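Local structure of probable porin (Pseudomonas aeruginosa, 4FSO) at residues Gly255-Arg260 with Ser287-Asp292; Gln280-Ala285 with Asp306-Glu311. The protein is probably an outer-membrane porin of the OprD family, forming a beta-barrel channel through which small solutes are thought to pass. All coordinates share one frame; numbering follows the deposited sequence.

Interaction 1: Gly255-Arg260 with Ser287-Asp292; sequences GKIDNR and SMPYLD
Asn259, at the start of strand 258-270, turns its side chain onto the backbone of the Ser287-Met288 peptide, and the closest pair of CA atoms across the contact, 5.8 Å between Asn259 CA and Met288 CA, falls here. Its CB begins the approach, 3.6 Å from Ser287 O. With CG anti to the backbone N (chi1 -179°), the side chain reaches straight on toward the second segment, and Asn259 CG comes to 3.7 Å from Met288 CA. The amide at the tip then lies against Met288 N on one branch and Met288 CB on the other; which branch carries the nitrogen is uncertain, so this end is read as packing. Ser287 O has a polar partner of its own in the hydroxyl of Tyr184.

Two residues earlier, Ile257 adds an apolar contact: CG2, the branch anti to its backbone N, meets the ring of Pro289 at 4.0 Å from Pro289 CG. Tyr184 packs on both residues, closing this small cluster from the loop 175-192.

Asp258 and Arg260 alternate with these two and point away from Ser287-Asp292. They pair with each other: Arg260 NH1 donates to Asp258 OD1 over 3.1 Å at a nearly straight 165°; Asp258 OD1 lies in the guanidinium plane, and NH1 meets it from the syn side, 33° out of the carboxylate plane. Asp258 OD2 also accepts from the backbone N of Ala285.

Side chains alternate as in any beta strand: one face packs on the loop after strand 273-283, the other holds the salt bridge, consistent with the infolded loops of OprD-family porin barrels.

Interaction 2: Gln280-Ala285 with Asp306-Glu311; sequences QRMNGA and DFANPE
Gln280 and Met282, two residues apart on strand 273-283, both point toward Asp306-Glu311 and grip it side by side. Gln280 is extended as far as its amide, and its NE2 reaches the backbone at the turn, donating to Asp306 O at 3.0 Å and to Phe307 O at 2.9 Å. Both acceptors lie close to the amide plane, but they are met differently: the bond to Asp306 O is in the carbonyl plane, with a C=O...N angle of 148°, whereas Phe307 O is approached from above its carbonyl, 71° out of plane. The other end of the amide, OE1, accepts from Asn300 N, so the group is held from both sides and its rotation is fixed.

Met282 is bent instead of extended (chi2 60°), which lays the thioether along the backbone of the loop. SD sits 3.8 Å from Ala308 CB, CE turns toward the Phe307 carbonyl, and CB and CG face Asn309 O.

The loop is turned at this point by an Asx turn: Asp306 OD1 accepts from Ala308 N at 3.1 Å. Asp306 OD2 is hydrogen-bonded to Tyr290 OH, and a bound calcium ion lies about 3 Å from this aspartate side chain.

Toward Glu311 the backbones themselves draw together: Glu311 CA makes a CA-H...O contact of 3.2 Å with Met282 O. One water bridges Met282 O and Glu311 O; a second donates to Gly284 O at 2.8 Å and accepts from Glu311 N at 2.7 Å. The Glu311 carboxylate extends past Gly284 to a salt bridge with Arg344 on strand 331-344.

Side-chain bonds, a CA-H...O contact and two water bridges thus join the end of strand 273-283 to the loop just before strand 313-322, at the edge of the porin barrel wall.

The two contacts alternate along the chain, in the order 255-260, 280-285, 287-292, 306-311, and their centres lie about 10 Å apart. Strands 258-270 and 273-283 are antiparallel neighbours in the barrel wall, and Arg260 N is hydrogen-bonded to Asn283 O at 2.7 Å between them. Both partner segments belong to the long connection between 273-283 and 313-322, which is interrupted by the short strand 294-295; interaction 1 packs its outgoing limb on strand 258-270 and interaction 2 its returning limb on strand 273-283. The limbs also meet each other: Ser287 CB packs against Ala308 O. Together the contacts probably help keep the loop against the wall, consistent with OprD-family porins, where such infolded loops help shape the channel.

Interaction 1: Gly255-Arg260 with Ser287-Asp292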
loop_
_atom_site.group_PDB
_atom_site.type_symbol
_atom_site.label_atom_id
_atom_site.label_comp_id
_atom_site.label_asym_id
_atom_site.label_seq_id
_atom_site.Cartn_x
_atom_site.Cartn_y
_atom_site.Cartn_z
ATOM N N GLY A 255 8.371 14.728 17.431
ATOM C CA GLY A 255 9.729 15.107 17.113
ATOM C C GLY A 255 10.592 13.860 17.206
ATOM O O GLY A 255 11.011 13.336 16.177
ATOM N N LYS A 256 10.825 13.362 18.422
ATOM C CA LYS A 256 11.597 12.117 18.639
ATOM C C LYS A 256 10.959 10.840 18.093
ATOM O O LYS A 256 9.863 10.454 18.497
ATOM C CB LYS A 256 11.893 11.905 20.129
ATOM C CG LYS A 256 12.768 10.704 20.414
ATOM N N ILE A 257 11.671 10.176 17.187
ATOM C CA ILE A 257 11.166 8.985 16.513
ATOM C C ILE A 257 12.239 7.905 16.527
ATOM O O ILE A 257 13.374 8.148 16.134
ATOM C CB ILE A 257 10.690 9.286 15.049
ATOM C CG1 ILE A 257 9.416 10.125 15.065
ATOM C CG2 ILE A 257 10.424 7.994 14.244
ATOM C CD1 ILE A 257 9.003 10.646 13.702
ATOM N N ASP A 258 11.873 6.712 16.984
ATOM C CA ASP A 258 12.823 5.623 17.139
ATOM C C ASP A 258 12.106 4.271 16.959
ATOM O O ASP A 258 11.336 3.817 17.833
ATOM C CB ASP A 258 13.493 5.740 18.515
ATOM C CG ASP A 258 14.262 4.477 18.916
ATOM O OD1 ASP A 258 15.006 3.946 18.057
ATOM O OD2 ASP A 258 14.116 4.018 20.086
ATOM N N ASN A 259 12.370 3.617 15.830
ATOM C CA ASN A 259 11.637 2.422 15.492
ATOM C C ASN A 259 12.337 1.458 14.572
ATOM O O ASN A 259 12.826 1.813 13.522
ATOM C CB ASN A 259 10.269 2.784 14.882
ATOM C CG ASN A 259 9.457 1.564 14.521
ATOM O OD1 ASN A 259 8.808 1.002 15.373
ATOM N ND2 ASN A 259 9.507 1.142 13.269
ATOM N N ARG A 260 12.304 0.198 14.954
ATOM C CA ARG A 260 12.591 -0.862 14.011
ATOM C C ARG A 260 11.344 -1.717 13.786
ATOM O O ARG A 260 10.679 -2.151 14.730
ATOM C CB ARG A 260 13.841 -1.669 14.440
ATOM C CG ARG A 260 15.100 -0.850 14.186
ATOM C CD ARG A 260 16.201 -1.085 15.176
ATOM N NE ARG A 260 15.825 -0.914 16.586
ATOM C CZ ARG A 260 15.464 0.233 17.155
ATOM N NH1 ARG A 260 15.366 1.352 16.441
ATOM N NH2 ARG A 260 15.193 0.254 18.446
ATOM N N SER A 287 6.142 4.321 17.239
ATOM C CA SER A 287 5.489 3.517 16.212
ATOM C C SER A 287 6.294 3.665 14.912
ATOM O O SER A 287 7.149 4.541 14.810
ATOM C CB SER A 287 4.037 3.990 16.005
ATOM O OG SER A 287 3.968 5.245 15.326
ATOM N N MET A 288 6.032 2.820 13.923
ATOM C CA MET A 288 6.661 2.993 12.613
ATOM C C MET A 288 6.069 4.191 11.846
ATOM O O MET A 288 4.866 4.278 11.636
ATOM C CB MET A 288 6.585 1.719 11.775
ATOM C CG MET A 288 7.260 1.891 10.437
ATOM S SD MET A 288 6.882 0.597 9.242
ATOM C CE MET A 288 7.430 1.392 7.744
ATOM N N PRO A 289 6.921 5.141 11.448
ATOM C CA PRO A 289 6.347 6.298 10.753
ATOM C C PRO A 289 6.059 6.011 9.266
ATOM O O PRO A 289 6.720 5.199 8.643
ATOM C CB PRO A 289 7.449 7.359 10.900
ATOM C CG PRO A 289 8.720 6.562 10.936
ATOM C CD PRO A 289 8.373 5.281 11.682
ATOM N N TYR A 290 5.063 6.678 8.710
ATOM C CA TYR A 290 4.856 6.643 7.275
ATOM C C TYR A 290 4.000 7.811 6.842
ATOM O O TYR A 290 3.493 8.552 7.688
ATOM C CB TYR A 290 4.240 5.331 6.815
ATOM C CG TYR A 290 2.989 4.881 7.543
ATOM C CD1 TYR A 290 3.077 4.252 8.779
ATOM C CD2 TYR A 290 1.722 5.023 6.965
ATOM C CE1 TYR A 290 1.955 3.797 9.434
ATOM C CE2 TYR A 290 0.571 4.571 7.622
ATOM C CZ TYR A 290 0.703 3.952 8.860
ATOM O OH TYR A 290 -0.392 3.478 9.545
ATOM N N LEU A 291 3.853 7.974 5.527
ATOM C CA LEU A 291 3.147 9.132 4.959
ATOM C C LEU A 291 1.617 9.008 4.998
ATOM O O LEU A 291 1.044 7.938 4.730
ATOM C CB LEU A 291 3.586 9.371 3.514
ATOM C CG LEU A 291 5.077 9.623 3.379
ATOM C CD1 LEU A 291 5.407 10.002 1.940
ATOM C CD2 LEU A 291 5.527 10.689 4.399
ATOM N N ASP A 292 0.964 10.109 5.354
ATOM C CA ASP A 292 -0.467 10.225 5.169
ATOM C C ASP A 292 -0.759 10.006 3.674
ATOM O O ASP A 292 -0.099 10.597 2.811
ATOM C CB ASP A 292 -0.921 11.610 5.607
ATOM C CG ASP A 292 -2.361 11.638 6.035
ATOM O OD1 ASP A 292 -3.076 10.662 5.769
ATOM O OD2 ASP A 292 -2.783 12.636 6.648
#

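Interaction 2: Gln280-Ala285 with Asp306-Glu311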
loop_
_atom_site.group_PDB
_atom_site.type_symbol
_atom_site.label_atom_id
_atom_site.label_comp_id
_atom_site.label_asym_id
_atom_site.label_seq_id
_atom_site.Cartn_x
_atom_site.Cartn_y
_atom_site.Cartn_z
ATOM N N GLN A 280 5.036 -10.196 13.019
ATOM C CA GLN A 280 5.388 -8.804 12.928
ATOM C C GLN A 280 5.843 -8.325 14.298
ATOM O O GLN A 280 5.260 -8.708 15.310
ATOM C CB GLN A 280 4.174 -8.004 12.467
ATOM C CG GLN A 280 4.402 -6.503 12.344
ATOM C CD GLN A 280 3.356 -5.824 11.462
ATOM O OE1 GLN A 280 3.170 -6.192 10.296
ATOM N NE2 GLN A 280 2.665 -4.842 12.021
ATOM N N ARG A 281 6.884 -7.493 14.320
ATOM C CA ARG A 281 7.389 -6.937 15.554
ATOM C C ARG A 281 7.969 -5.530 15.419
ATOM O O ARG A 281 8.719 -5.205 14.485
ATOM C CB ARG A 281 8.410 -7.866 16.193
ATOM C CG ARG A 281 9.067 -7.266 17.427
ATOM C CD ARG A 281 9.778 -8.324 18.218
ATOM N NE ARG A 281 10.390 -7.746 19.404
ATOM C CZ ARG A 281 10.792 -8.453 20.448
ATOM N NH1 ARG A 281 10.641 -9.765 20.452
ATOM N NH2 ARG A 281 11.340 -7.840 21.480
ATOM N N MET A 282 7.589 -4.705 16.389
ATOM C CA MET A 282 7.977 -3.312 16.506
ATOM C C MET A 282 8.961 -3.178 17.677
ATOM O O MET A 282 8.753 -3.768 18.765
ATOM C CB MET A 282 6.707 -2.510 16.815
ATOM C CG MET A 282 6.312 -1.412 15.836
ATOM S SD MET A 282 5.984 -1.870 14.122
ATOM C CE MET A 282 5.172 -3.456 14.300
ATOM N N ASN A 283 10.038 -2.423 17.453
ATOM C CA ASN A 283 11.018 -2.149 18.502
ATOM C C ASN A 283 11.382 -0.683 18.549
ATOM O O ASN A 283 11.536 -0.044 17.506
ATOM C CB ASN A 283 12.291 -2.975 18.298
ATOM C CG ASN A 283 12.010 -4.452 18.113
ATOM O OD1 ASN A 283 11.643 -4.892 17.015
ATOM N ND2 ASN A 283 12.183 -5.232 19.187
ATOM N N GLY A 284 11.541 -0.148 19.756
ATOM C CA GLY A 284 11.948 1.232 19.921
ATOM C C GLY A 284 10.859 1.978 20.637
ATOM O O GLY A 284 9.858 1.386 21.036
ATOM N N ALA A 285 11.049 3.279 20.798
ATOM C CA ALA A 285 10.089 4.101 21.530
ATOM C C ALA A 285 8.852 4.440 20.684
ATOM O O ALA A 285 7.766 4.690 21.205
ATOM C CB ALA A 285 10.764 5.382 22.000
ATOM N N ASP A 306 -2.979 -1.467 11.675
ATOM C CA ASP A 306 -1.678 -1.772 11.092
ATOM C C ASP A 306 -0.756 -2.597 12.005
ATOM O O ASP A 306 0.275 -3.091 11.553
ATOM C CB ASP A 306 -0.974 -0.496 10.575
ATOM C CG ASP A 306 -0.587 0.484 11.688
ATOM O OD1 ASP A 306 -0.775 0.200 12.886
ATOM O OD2 ASP A 306 -0.072 1.567 11.354
ATOM N N PHE A 307 -1.135 -2.728 13.277
ATOM C CA PHE A 307 -0.345 -3.457 14.273
ATOM C C PHE A 307 1.086 -2.949 14.392
ATOM O O PHE A 307 2.026 -3.704 14.578
ATOM C CB PHE A 307 -0.415 -4.963 14.013
ATOM C CG PHE A 307 -1.795 -5.496 14.158
ATOM C CD1 PHE A 307 -2.670 -5.475 13.081
ATOM C CD2 PHE A 307 -2.244 -5.959 15.398
ATOM C CE1 PHE A 307 -3.950 -5.938 13.223
ATOM C CE2 PHE A 307 -3.529 -6.437 15.558
ATOM C CZ PHE A 307 -4.388 -6.424 14.464
ATOM N N ALA A 308 1.224 -1.639 14.304
ATOM C CA ALA A 308 2.522 -1.019 14.208
ATOM C C ALA A 308 2.672 -0.004 15.326
ATOM O O ALA A 308 3.445 0.928 15.207
ATOM C CB ALA A 308 2.683 -0.368 12.842
ATOM N N ASN A 309 1.903 -0.189 16.399
ATOM C CA ASN A 309 2.015 0.586 17.635
ATOM C C ASN A 309 3.309 0.285 18.391
ATOM O O ASN A 309 3.962 -0.709 18.099
ATOM C CB ASN A 309 0.830 0.282 18.512
ATOM C CG ASN A 309 -0.429 0.899 17.990
ATOM O OD1 ASN A 309 -0.579 2.122 18.006
ATOM N ND2 ASN A 309 -1.355 0.059 17.523
ATOM N N PRO A 310 3.695 1.132 19.366
ATOM C CA PRO A 310 5.072 0.951 19.840
ATOM C C PRO A 310 5.310 -0.390 20.531
ATOM O O PRO A 310 4.510 -0.807 21.375
ATOM C CB PRO A 310 5.271 2.131 20.814
ATOM C CG PRO A 310 4.253 3.109 20.450
ATOM C CD PRO A 310 3.059 2.287 20.019
ATOM N N GLU A 311 6.389 -1.061 20.139
ATOM C CA GLU A 311 6.820 -2.288 20.799
ATOM C C GLU A 311 5.843 -3.429 20.636
ATOM O O GLU A 311 5.894 -4.422 21.369
ATOM C CB GLU A 311 7.126 -2.046 22.285
ATOM C CG GLU A 311 8.614 -1.999 22.571
ATOM C CD GLU A 311 8.942 -1.095 23.730
ATOM O OE1 GLU A 311 8.001 -0.518 24.306
ATOM O OE2 GLU A 311 10.135 -0.949 24.064
HETATM O O HOH W 1 8.680 -5.486 21.511
HETATM O O HOH W 2 8.391 0.248 18.928
#